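Local coordinates for putative phosphatase/phosphodiesterase MPN_349 (Mycoplasma pneumoniae M129, PDB 1T71), which binds two iron ions in a calcineurin-like fold and probably hydrolyses phosphoester bonds, perhaps those of 2',3'-cyclic nucleotides, at residues V38-E43 with A62-I67; A42-H47 with G70-F75; V83-D88 with H102-G107. All coordinates share one frame; numbering follows the deposited sequence.

Contact 1: V38-E43 with A62-I67. With FE (Fe (III) ion), chain B; FE (Fe (III) ion), chain C.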
loop_
_atom_site.group_PDB
_atom_site.type_symbol
_atom_site.label_atom_id
_atom_site.label_comp_id
_atom_site.label_asym_id
_atom_site.label_seq_id
_atom_site.Cartn_x
_atom_site.Cartn_y
_atom_site.Cartn_z
ATOM N N VAL A 38 10.134 -1.062 7.925
ATOM C CA VAL A 38 9.606 -1.348 6.598
ATOM C C VAL A 38 8.102 -1.606 6.696
ATOM O O VAL A 38 7.652 -2.464 7.458
ATOM C CB VAL A 38 10.289 -2.595 5.972
ATOM C CG1 VAL A 38 9.650 -2.927 4.619
ATOM C CG2 VAL A 38 11.776 -2.345 5.807
ATOM N N ILE A 39 7.330 -0.847 5.926
ATOM C CA ILE A 39 5.879 -0.972 5.911
ATOM C C ILE A 39 5.454 -1.266 4.476
ATOM O O ILE A 39 6.016 -0.704 3.529
ATOM C CB ILE A 39 5.213 0.348 6.361
ATOM C CG1 ILE A 39 5.858 0.839 7.661
ATOM C CG2 ILE A 39 3.709 0.146 6.550
ATOM C CD1 ILE A 39 5.390 2.207 8.100
ATOM N N VAL A 40 4.483 -2.155 4.302
ATOM C CA VAL A 40 4.017 -2.464 2.957
ATOM C C VAL A 40 2.524 -2.717 2.922
ATOM O O VAL A 40 1.934 -3.160 3.902
ATOM C CB VAL A 40 4.729 -3.707 2.358
ATOM C CG1 VAL A 40 6.225 -3.643 2.656
ATOM C CG2 VAL A 40 4.117 -4.997 2.903
ATOM N N ASN A 41 1.911 -2.392 1.792
ATOM C CA ASN A 41 0.492 -2.650 1.596
ATOM C C ASN A 41 0.550 -4.012 0.905
ATOM O O ASN A 41 1.203 -4.153 -0.129
ATOM C CB ASN A 41 -0.129 -1.601 0.670
ATOM C CG ASN A 41 -1.600 -1.848 0.422
ATOM O OD1 ASN A 41 -1.989 -2.928 -0.019
ATOM N ND2 ASN A 41 -2.431 -0.845 0.707
ATOM N N ALA A 42 -0.113 -5.013 1.479
ATOM C CA ALA A 42 -0.084 -6.370 0.930
ATOM C C ALA A 42 -1.438 -6.884 0.463
ATOM O O ALA A 42 -1.657 -8.093 0.380
ATOM C CB ALA A 42 0.494 -7.326 1.979
ATOM N N GLU A 43 -2.334 -5.967 0.118
ATOM C CA GLU A 43 -3.682 -6.342 -0.295
ATOM C C GLU A 43 -3.843 -7.265 -1.505
ATOM O O GLU A 43 -4.919 -7.829 -1.694
ATOM C CB GLU A 43 -4.528 -5.086 -0.521
ATOM C CG GLU A 43 -4.365 -4.470 -1.891
ATOM C CD GLU A 43 -5.688 -4.030 -2.473
ATOM O OE1 GLU A 43 -5.704 -3.651 -3.656
ATOM O OE2 GLU A 43 -6.712 -4.067 -1.750
ATOM N N ALA A 62 10.727 -11.913 5.240
ATOM C CA ALA A 62 11.466 -11.202 4.203
ATOM C C ALA A 62 11.981 -9.864 4.714
ATOM O O ALA A 62 12.829 -9.237 4.075
ATOM C CB ALA A 62 10.585 -10.992 2.977
ATOM N N GLY A 63 11.464 -9.422 5.857
ATOM C CA GLY A 63 11.910 -8.156 6.411
ATOM C C GLY A 63 10.832 -7.109 6.645
ATOM O O GLY A 63 11.122 -6.033 7.157
ATOM N N VAL A 64 9.589 -7.407 6.288
ATOM C CA VAL A 64 8.514 -6.443 6.489
ATOM C C VAL A 64 8.151 -6.341 7.967
ATOM O O VAL A 64 7.986 -7.355 8.637
ATOM C CB VAL A 64 7.261 -6.842 5.686
ATOM C CG1 VAL A 64 6.120 -5.883 5.988
ATOM C CG2 VAL A 64 7.588 -6.843 4.195
ATOM N N ASN A 65 8.022 -5.116 8.469
ATOM C CA ASN A 65 7.674 -4.896 9.871
ATOM C C ASN A 65 6.193 -4.658 10.103
ATOM O O ASN A 65 5.626 -5.158 11.075
ATOM C CB ASN A 65 8.448 -3.707 10.437
ATOM C CG ASN A 65 9.933 -3.934 10.435
ATOM O OD1 ASN A 65 10.419 -4.905 11.016
ATOM N ND2 ASN A 65 10.669 -3.047 9.783
ATOM N N TYR A 66 5.567 -3.882 9.224
ATOM C CA TYR A 66 4.146 -3.584 9.360
ATOM C C TYR A 66 3.417 -3.697 8.023
ATOM O O TYR A 66 4.014 -3.525 6.960
ATOM C CB TYR A 66 3.977 -2.187 9.955
ATOM C CG TYR A 66 4.449 -2.100 11.391
ATOM C CD1 TYR A 66 3.643 -2.552 12.434
ATOM C CD2 TYR A 66 5.719 -1.612 11.704
ATOM C CE1 TYR A 66 4.086 -2.524 13.756
ATOM C CE2 TYR A 66 6.177 -1.583 13.026
ATOM C CZ TYR A 66 5.351 -2.041 14.045
ATOM O OH TYR A 66 5.780 -2.032 15.354
ATOM N N ILE A 67 2.123 -3.981 8.081
ATOM C CA ILE A 67 1.335 -4.160 6.872
ATOM C C ILE A 67 0.022 -3.377 6.853
ATOM O O ILE A 67 -0.698 -3.330 7.856
ATOM C CB ILE A 67 1.006 -5.658 6.687
ATOM C CG1 ILE A 67 2.271 -6.427 6.304
ATOM C CG2 ILE A 67 -0.062 -5.841 5.637
ATOM C CD1 ILE A 67 2.043 -7.919 6.123
HETATM FE FE FE B . -4.158 -3.232 -5.128
HETATM FE FE FE C . -6.948 -1.942 -4.353
#
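Val40 and Val64 meet methyl to methyl, their side chains reaching toward each other tip to tip, with CG2 of Val40 3.8 Å from CG1 of Val64. The other methyl of Val40, CG1, packs against CG2 of Val64, so both branches of each valine are used. Val40 holds CG2 between its own backbone N and carbonyl carbon (chi1 -43°), where the same methyl also touches CG1 of Ile67 (4.1 Å). CB of Ala42 lies 4.0 Å from CG2 of Ile67; the small side chain leaves room for Ile67 and for Leu59 and Met69, which also touch it. CB of Val38 lies 3.7 Å from O of Gly63, and its CG1, anti to the backbone N (chi1 176°), faces Val64. On the other face of the sheet CG2 of Ile39 rests beside CB of Tyr66, while the phenol ring leads away. Valine and isoleucine favour extended backbones, and their branches pack on the faces of the sheet.

The backbones between these side chains are joined by a short parallel ladder. The carbonyl O of Val38 accepts two bonds, from N of Tyr66 at 3.1 Å, in the carbonyl plane, and from N of Asn65. CA of Ile39 points a C-H at O of Tyr66, the oxygen that also takes N of Val40 at 3.0 Å, and CA of Ile67 at O of Val40. Gly63, with a positive phi of 122°, closes helix 53-62 in a Schellman motif. OD1 of Asn41 accepts from N of Glu43 in an Asx turn, just where Glu43 turns to bridge both irons through OE1.

Strand 37-41, helix 53-62 and strand 66-68 form a beta-alpha-beta unit: Leu59 covers Ala42 and Ile67, Ile154 of strand 152-158 packs on Ile39, and strand 6-10 continues the sheet.

Contact 2: A42-H47 with G70-F75. With FE (Fe (III) ion), chain B; FE (Fe (III) ion), chain C.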
loop_
_atom_site.group_PDB
_atom_site.type_symbol
_atom_site.label_atom_id
_atom_site.label_comp_id
_atom_site.label_asym_id
_atom_site.label_seq_id
_atom_site.Cartn_x
_atom_site.Cartn_y
_atom_site.Cartn_z
ATOM N N ALA A 42 -0.113 -5.013 1.479
ATOM C CA ALA A 42 -0.084 -6.370 0.930
ATOM C C ALA A 42 -1.438 -6.884 0.463
ATOM O O ALA A 42 -1.657 -8.093 0.380
ATOM C CB ALA A 42 0.494 -7.326 1.979
ATOM N N GLU A 43 -2.334 -5.967 0.118
ATOM C CA GLU A 43 -3.682 -6.342 -0.295
ATOM C C GLU A 43 -3.843 -7.265 -1.505
ATOM O O GLU A 43 -4.919 -7.829 -1.694
ATOM C CB GLU A 43 -4.528 -5.086 -0.521
ATOM C CG GLU A 43 -4.365 -4.470 -1.891
ATOM C CD GLU A 43 -5.688 -4.030 -2.473
ATOM O OE1 GLU A 43 -5.704 -3.651 -3.656
ATOM O OE2 GLU A 43 -6.712 -4.067 -1.750
ATOM N N ASN A 44 -2.806 -7.407 -2.331
ATOM C CA ASN A 44 -2.878 -8.273 -3.518
ATOM C C ASN A 44 -1.889 -9.440 -3.455
ATOM O O ASN A 44 -1.660 -10.122 -4.451
ATOM C CB ASN A 44 -2.574 -7.460 -4.782
ATOM C CG ASN A 44 -3.642 -6.422 -5.090
ATOM O OD1 ASN A 44 -4.737 -6.757 -5.538
ATOM N ND2 ASN A 44 -3.328 -5.162 -4.844
ATOM N N THR A 45 -1.307 -9.671 -2.284
ATOM C CA THR A 45 -0.307 -10.713 -2.128
ATOM C C THR A 45 -0.628 -12.119 -2.637
ATOM O O THR A 45 0.101 -12.652 -3.475
ATOM C CB THR A 45 0.141 -10.819 -0.657
ATOM O OG1 THR A 45 0.657 -9.554 -0.221
ATOM C CG2 THR A 45 1.231 -11.876 -0.514
ATOM N N THR A 46 -1.706 -12.718 -2.141
ATOM C CA THR A 46 -2.078 -14.083 -2.515
ATOM C C THR A 46 -2.981 -14.190 -3.752
ATOM O O THR A 46 -4.166 -13.852 -3.708
ATOM C CB THR A 46 -2.752 -14.764 -1.318
ATOM O OG1 THR A 46 -1.881 -14.663 -0.181
ATOM C CG2 THR A 46 -3.046 -16.236 -1.614
ATOM N N HIS A 47 -2.407 -14.683 -4.847
ATOM C CA HIS A 47 -3.124 -14.820 -6.115
ATOM C C HIS A 47 -3.787 -13.510 -6.553
ATOM O O HIS A 47 -4.867 -13.506 -7.149
ATOM C CB HIS A 47 -4.162 -15.945 -6.030
ATOM C CG HIS A 47 -3.556 -17.301 -5.848
ATOM N ND1 HIS A 47 -3.526 -17.950 -4.632
ATOM C CD2 HIS A 47 -2.900 -18.104 -6.717
ATOM C CE1 HIS A 47 -2.877 -19.093 -4.759
ATOM N NE2 HIS A 47 -2.485 -19.210 -6.014
ATOM N N GLY A 70 -6.331 -2.980 1.890
ATOM C CA GLY A 70 -7.210 -2.223 1.011
ATOM C C GLY A 70 -8.572 -2.837 0.752
ATOM O O GLY A 70 -9.234 -3.323 1.673
ATOM N N ASN A 71 -9.005 -2.824 -0.500
ATOM C CA ASN A 71 -10.318 -3.364 -0.813
ATOM C C ASN A 71 -10.389 -4.881 -0.886
ATOM O O ASN A 71 -11.462 -5.450 -0.746
ATOM C CB ASN A 71 -10.866 -2.730 -2.100
ATOM C CG ASN A 71 -9.889 -2.799 -3.251
ATOM O OD1 ASN A 71 -8.755 -2.341 -3.144
ATOM N ND2 ASN A 71 -10.330 -3.367 -4.366
ATOM N N HIS A 72 -9.254 -5.540 -1.078
ATOM C CA HIS A 72 -9.238 -6.995 -1.146
ATOM C C HIS A 72 -8.736 -7.616 0.151
ATOM O O HIS A 72 -8.291 -8.761 0.177
ATOM C CB HIS A 72 -8.376 -7.450 -2.322
ATOM C CG HIS A 72 -9.040 -7.263 -3.649
ATOM N ND1 HIS A 72 -8.457 -6.564 -4.686
ATOM C CD2 HIS A 72 -10.243 -7.684 -4.107
ATOM C CE1 HIS A 72 -9.274 -6.562 -5.724
ATOM N NE2 HIS A 72 -10.364 -7.235 -5.398
ATOM N N THR A 73 -8.825 -6.847 1.230
ATOM C CA THR A 73 -8.381 -7.301 2.543
ATOM C C THR A 73 -8.945 -8.664 2.983
ATOM O O THR A 73 -8.236 -9.486 3.560
ATOM C CB THR A 73 -8.765 -6.269 3.650
ATOM O OG1 THR A 73 -8.116 -5.009 3.402
ATOM C CG2 THR A 73 -8.363 -6.793 5.035
ATOM N N TRP A 74 -10.214 -8.909 2.691
ATOM C CA TRP A 74 -10.870 -10.123 3.162
ATOM C C TRP A 74 -11.069 -11.272 2.184
ATOM O O TRP A 74 -11.880 -12.167 2.438
ATOM C CB TRP A 74 -12.219 -9.718 3.763
ATOM C CG TRP A 74 -12.087 -8.529 4.683
ATOM C CD1 TRP A 74 -11.842 -8.552 6.030
ATOM C CD2 TRP A 74 -12.099 -7.145 4.302
ATOM N NE1 TRP A 74 -11.697 -7.269 6.507
ATOM C CE2 TRP A 74 -11.845 -6.388 5.468
ATOM C CE3 TRP A 74 -12.292 -6.472 3.086
ATOM C CZ2 TRP A 74 -11.781 -4.988 5.456
ATOM C CZ3 TRP A 74 -12.231 -5.080 3.073
ATOM C CH2 TRP A 74 -11.975 -4.355 4.252
ATOM N N PHE A 75 -10.321 -11.288 1.091
ATOM C CA PHE A 75 -10.515 -12.349 0.121
ATOM C C PHE A 75 -10.037 -13.755 0.498
ATOM O O PHE A 75 -10.682 -14.732 0.125
ATOM C CB PHE A 75 -9.935 -11.945 -1.230
ATOM C CG PHE A 75 -10.463 -12.763 -2.363
ATOM C CD1 PHE A 75 -9.734 -13.834 -2.865
ATOM C CD2 PHE A 75 -11.720 -12.493 -2.897
ATOM C CE1 PHE A 75 -10.248 -14.621 -3.887
ATOM C CE2 PHE A 75 -12.243 -13.276 -3.917
ATOM C CZ PHE A 75 -11.507 -14.344 -4.411
HETATM FE FE FE B . -4.158 -3.232 -5.128
HETATM FE FE FE C . -6.948 -1.942 -4.353
#
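OE2 of Glu43 takes a bond from the loop 70-75: N of His72 donates to it at 3.0 Å, nearly straight at 169°, arriving on the syn side but 33° out of the carboxylate plane. N of Asn71 lies 2.9 Å from the same OE2. The bond from His72 N probably helps fix the rotation of the carboxylate, whose OE1 faces the metals. Gly70 suits its place because the glutamate oxygen lies close against its backbone, where a side chain would point.

The neighbouring amides are metal ligands. OD1 of Asn71 binds the chain C iron at 2.2 Å; with chi1 at 51°, CG stands between the backbone N and carbonyl carbon, which brings the amide to the metal. ND2 of Asn44 is modelled 2.1 Å from the chain B iron, but an amide oxygen would be the more usual ligand, so the orientation of this amide is doubtful. The His72 ring lies beside the Asn44 amide, at an angle to it, and ND2 of Asn71 lies over one ring face.

Each loop is also braced by a threonine: OG1 of Thr45 donates to O of Ala42 at 2.8 Å, and OG1 of Thr73 to O of Gly70 at 2.7 Å.

Asp12 and His183 add further ligands, and His72 is probably the proton donor, so these two loops form part of the dinuclear metal site typical of calcineurin-like phosphoesterases.

Contact 3: V83-D88 with H102-G107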
loop_
_atom_site.group_PDB
_atom_site.type_symbol
_atom_site.label_atom_id
_atom_site.label_comp_id
_atom_site.label_asym_id
_atom_site.label_seq_id
_atom_site.Cartn_x
_atom_site.Cartn_y
_atom_site.Cartn_z
ATOM N N VAL A 83 -4.977 -14.045 10.133
ATOM C CA VAL A 83 -4.121 -13.040 9.503
ATOM C C VAL A 83 -4.442 -11.591 9.867
ATOM O O VAL A 83 -3.592 -10.869 10.399
ATOM C CB VAL A 83 -4.141 -13.182 7.959
ATOM C CG1 VAL A 83 -3.321 -12.067 7.309
ATOM C CG2 VAL A 83 -3.570 -14.536 7.562
ATOM N N ILE A 84 -5.661 -11.154 9.591
ATOM C CA ILE A 84 -6.003 -9.773 9.886
ATOM C C ILE A 84 -6.064 -9.449 11.385
ATOM O O ILE A 84 -6.179 -8.288 11.780
ATOM C CB ILE A 84 -7.287 -9.352 9.097
ATOM C CG1 ILE A 84 -7.960 -8.142 9.730
ATOM C CG2 ILE A 84 -8.207 -10.516 8.949
ATOM C CD1 ILE A 84 -9.101 -7.608 8.891
ATOM N N ASN A 85 -5.938 -10.475 12.222
ATOM C CA ASN A 85 -5.916 -10.270 13.667
ATOM C C ASN A 85 -4.463 -10.074 14.115
ATOM O O ASN A 85 -4.201 -9.805 15.285
ATOM C CB ASN A 85 -6.523 -11.472 14.398
ATOM C CG ASN A 85 -7.905 -11.181 14.956
ATOM O OD1 ASN A 85 -8.709 -12.093 15.162
ATOM N ND2 ASN A 85 -8.185 -9.907 15.213
ATOM N N LYS A 86 -3.522 -10.212 13.182
ATOM C CA LYS A 86 -2.107 -10.039 13.505
ATOM C C LYS A 86 -1.856 -8.626 14.024
ATOM O O LYS A 86 -2.321 -7.647 13.444
ATOM C CB LYS A 86 -1.228 -10.315 12.280
ATOM C CG LYS A 86 -1.180 -11.784 11.875
ATOM C CD LYS A 86 -0.570 -12.684 12.961
ATOM C CE LYS A 86 -0.415 -14.117 12.461
ATOM N NZ LYS A 86 0.231 -15.043 13.430
ATOM N N LYS A 87 -1.099 -8.537 15.111
ATOM C CA LYS A 87 -0.790 -7.268 15.768
ATOM C C LYS A 87 -0.090 -6.192 14.934
ATOM O O LYS A 87 -0.235 -5.006 15.214
ATOM C CB LYS A 87 0.037 -7.531 17.037
ATOM C CG LYS A 87 0.171 -9.012 17.410
ATOM C CD LYS A 87 1.053 -9.769 16.405
ATOM C CE LYS A 87 0.866 -11.272 16.501
ATOM N NZ LYS A 87 -0.543 -11.650 16.241
ATOM N N ASP A 88 0.674 -6.596 13.922
ATOM C CA ASP A 88 1.390 -5.637 13.083
ATOM C C ASP A 88 0.726 -5.449 11.724
ATOM O O ASP A 88 1.383 -5.063 10.758
ATOM C CB ASP A 88 2.833 -6.099 12.885
ATOM C CG ASP A 88 2.929 -7.579 12.573
ATOM O OD1 ASP A 88 1.933 -8.145 12.079
ATOM O OD2 ASP A 88 3.998 -8.179 12.816
ATOM N N HIS A 102 -16.359 -5.517 10.160
ATOM C CA HIS A 102 -16.219 -4.105 10.508
ATOM C C HIS A 102 -15.417 -3.982 11.803
ATOM O O HIS A 102 -14.881 -2.915 12.114
ATOM C CB HIS A 102 -17.597 -3.469 10.698
ATOM C CG HIS A 102 -18.343 -3.991 11.889
ATOM N ND1 HIS A 102 -18.152 -3.499 13.162
ATOM C CD2 HIS A 102 -19.237 -5.002 12.008
ATOM C CE1 HIS A 102 -18.895 -4.185 14.015
ATOM N NE2 HIS A 102 -19.561 -5.104 13.339
ATOM N N ASN A 103 -15.341 -5.084 12.551
ATOM C CA ASN A 103 -14.599 -5.123 13.812
ATOM C C ASN A 103 -13.571 -6.251 13.862
ATOM O O ASN A 103 -13.140 -6.657 14.937
ATOM C CB ASN A 103 -15.557 -5.259 14.999
ATOM C CG ASN A 103 -16.372 -6.546 14.960
ATOM O OD1 ASN A 103 -17.035 -6.896 15.938
ATOM N ND2 ASN A 103 -16.334 -7.246 13.835
ATOM N N LEU A 104 -13.180 -6.755 12.696
ATOM C CA LEU A 104 -12.189 -7.826 12.620
ATOM C C LEU A 104 -10.793 -7.212 12.471
ATOM O O LEU A 104 -10.367 -6.880 11.362
ATOM C CB LEU A 104 -12.484 -8.720 11.415
ATOM C CG LEU A 104 -11.766 -10.059 11.207
ATOM C CD1 LEU A 104 -11.402 -10.171 9.738
ATOM C CD2 LEU A 104 -10.522 -10.176 12.083
ATOM N N GLY A 105 -10.084 -7.050 13.586
ATOM C CA GLY A 105 -8.749 -6.478 13.523
ATOM C C GLY A 105 -8.665 -4.985 13.794
ATOM O O GLY A 105 -9.606 -4.395 14.320
ATOM N N GLN A 106 -7.538 -4.379 13.417
ATOM C CA GLN A 106 -7.275 -2.947 13.633
ATOM C C GLN A 106 -7.375 -2.082 12.379
ATOM O O GLN A 106 -6.929 -2.482 11.305
ATOM C CB GLN A 106 -5.847 -2.717 14.138
ATOM C CG GLN A 106 -5.302 -3.656 15.172
ATOM C CD GLN A 106 -3.831 -3.390 15.430
ATOM O OE1 GLN A 106 -2.964 -3.775 14.639
ATOM N NE2 GLN A 106 -3.544 -2.709 16.530
ATOM N N GLY A 107 -7.904 -0.873 12.544
ATOM C CA GLY A 107 -7.986 0.073 11.443
ATOM C C GLY A 107 -6.864 1.095 11.626
ATOM O O GLY A 107 -6.566 1.908 10.741
HETATM O O HOH W 1 -5.766 -5.585 11.990
#
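Ile84 and Leu104 supply the apolar part of this contact, their side chains crossing obliquely. CG2 of Ile84 is modelled 3.3 Å from CD1 of Leu104 and 3.9 Å from CD2 of Leu104, so one methyl of the isoleucine sits against both ends of the leucine fork. The shorter of these approaches belongs to an overcrowded spot and is doubtful in detail, perhaps an error of the model. A branched pair suits the place, since a broad isoleucine surface can face the two methyls of a leucine. Asn85, exposed to solvent, meets Leu104 at about a right angle.

CA of Gly105 approaches O of Ile84 at 3.6 Å in a CA-H...O contact between the two backbones. Glycine is called for here: its phi is positive (96°), and a CB would run into the carbonyl of Ile84.

The first segment contains a type I turn from Val83 to Lys86, closed by N of Lys86 bonding to O of Val83 at 2.9 Å. It follows helix 80-83 and leads into strand 89-90, at the edge of one mixed sheet; the second segment leads into strand 108-112, at the edge of the other. The contact thus joins the borders of the two sheets of this calcineurin-like fold.

A water molecule donates to O of Ile84 at 2.7 Å and accepts from N of Gln106 at 2.6 Å, linking the two backbones. Gln106 extends beyond CG (chi2 173°), carrying the end of the side chain close to O of Lys87, a contact whose bonding is not settled. Arg91 bonds to O of Gly105, and the carboxylate of Asp88 forms a salt bridge with Lys60 and a hydrogen bond with the hydroxyl of Tyr56.

How the contacts relate
From the N terminus, strand 37-41 opens contact 1 and the loop that follows it opens contact 2; the two share Ala42 and Glu43. Contact 1 closes first, round helix 53-62, when the chain returns as strand 66-68; contact 2 closes a few residues later, joining the loops that follow those two strands beside the irons. The two loops therefore overlap, starting from the same stretch of chain. Contact 3 comes afterwards, in series, and closes the excursion through strand 89-90 that leads to strand 108-112. Asp88 of contact 3 packs on Tyr66 of contact 1, and its O probably bonds to N of Ile67, extending the sheet; Trp74 of contact 2 packs against Ile84 and Leu104 of contact 3.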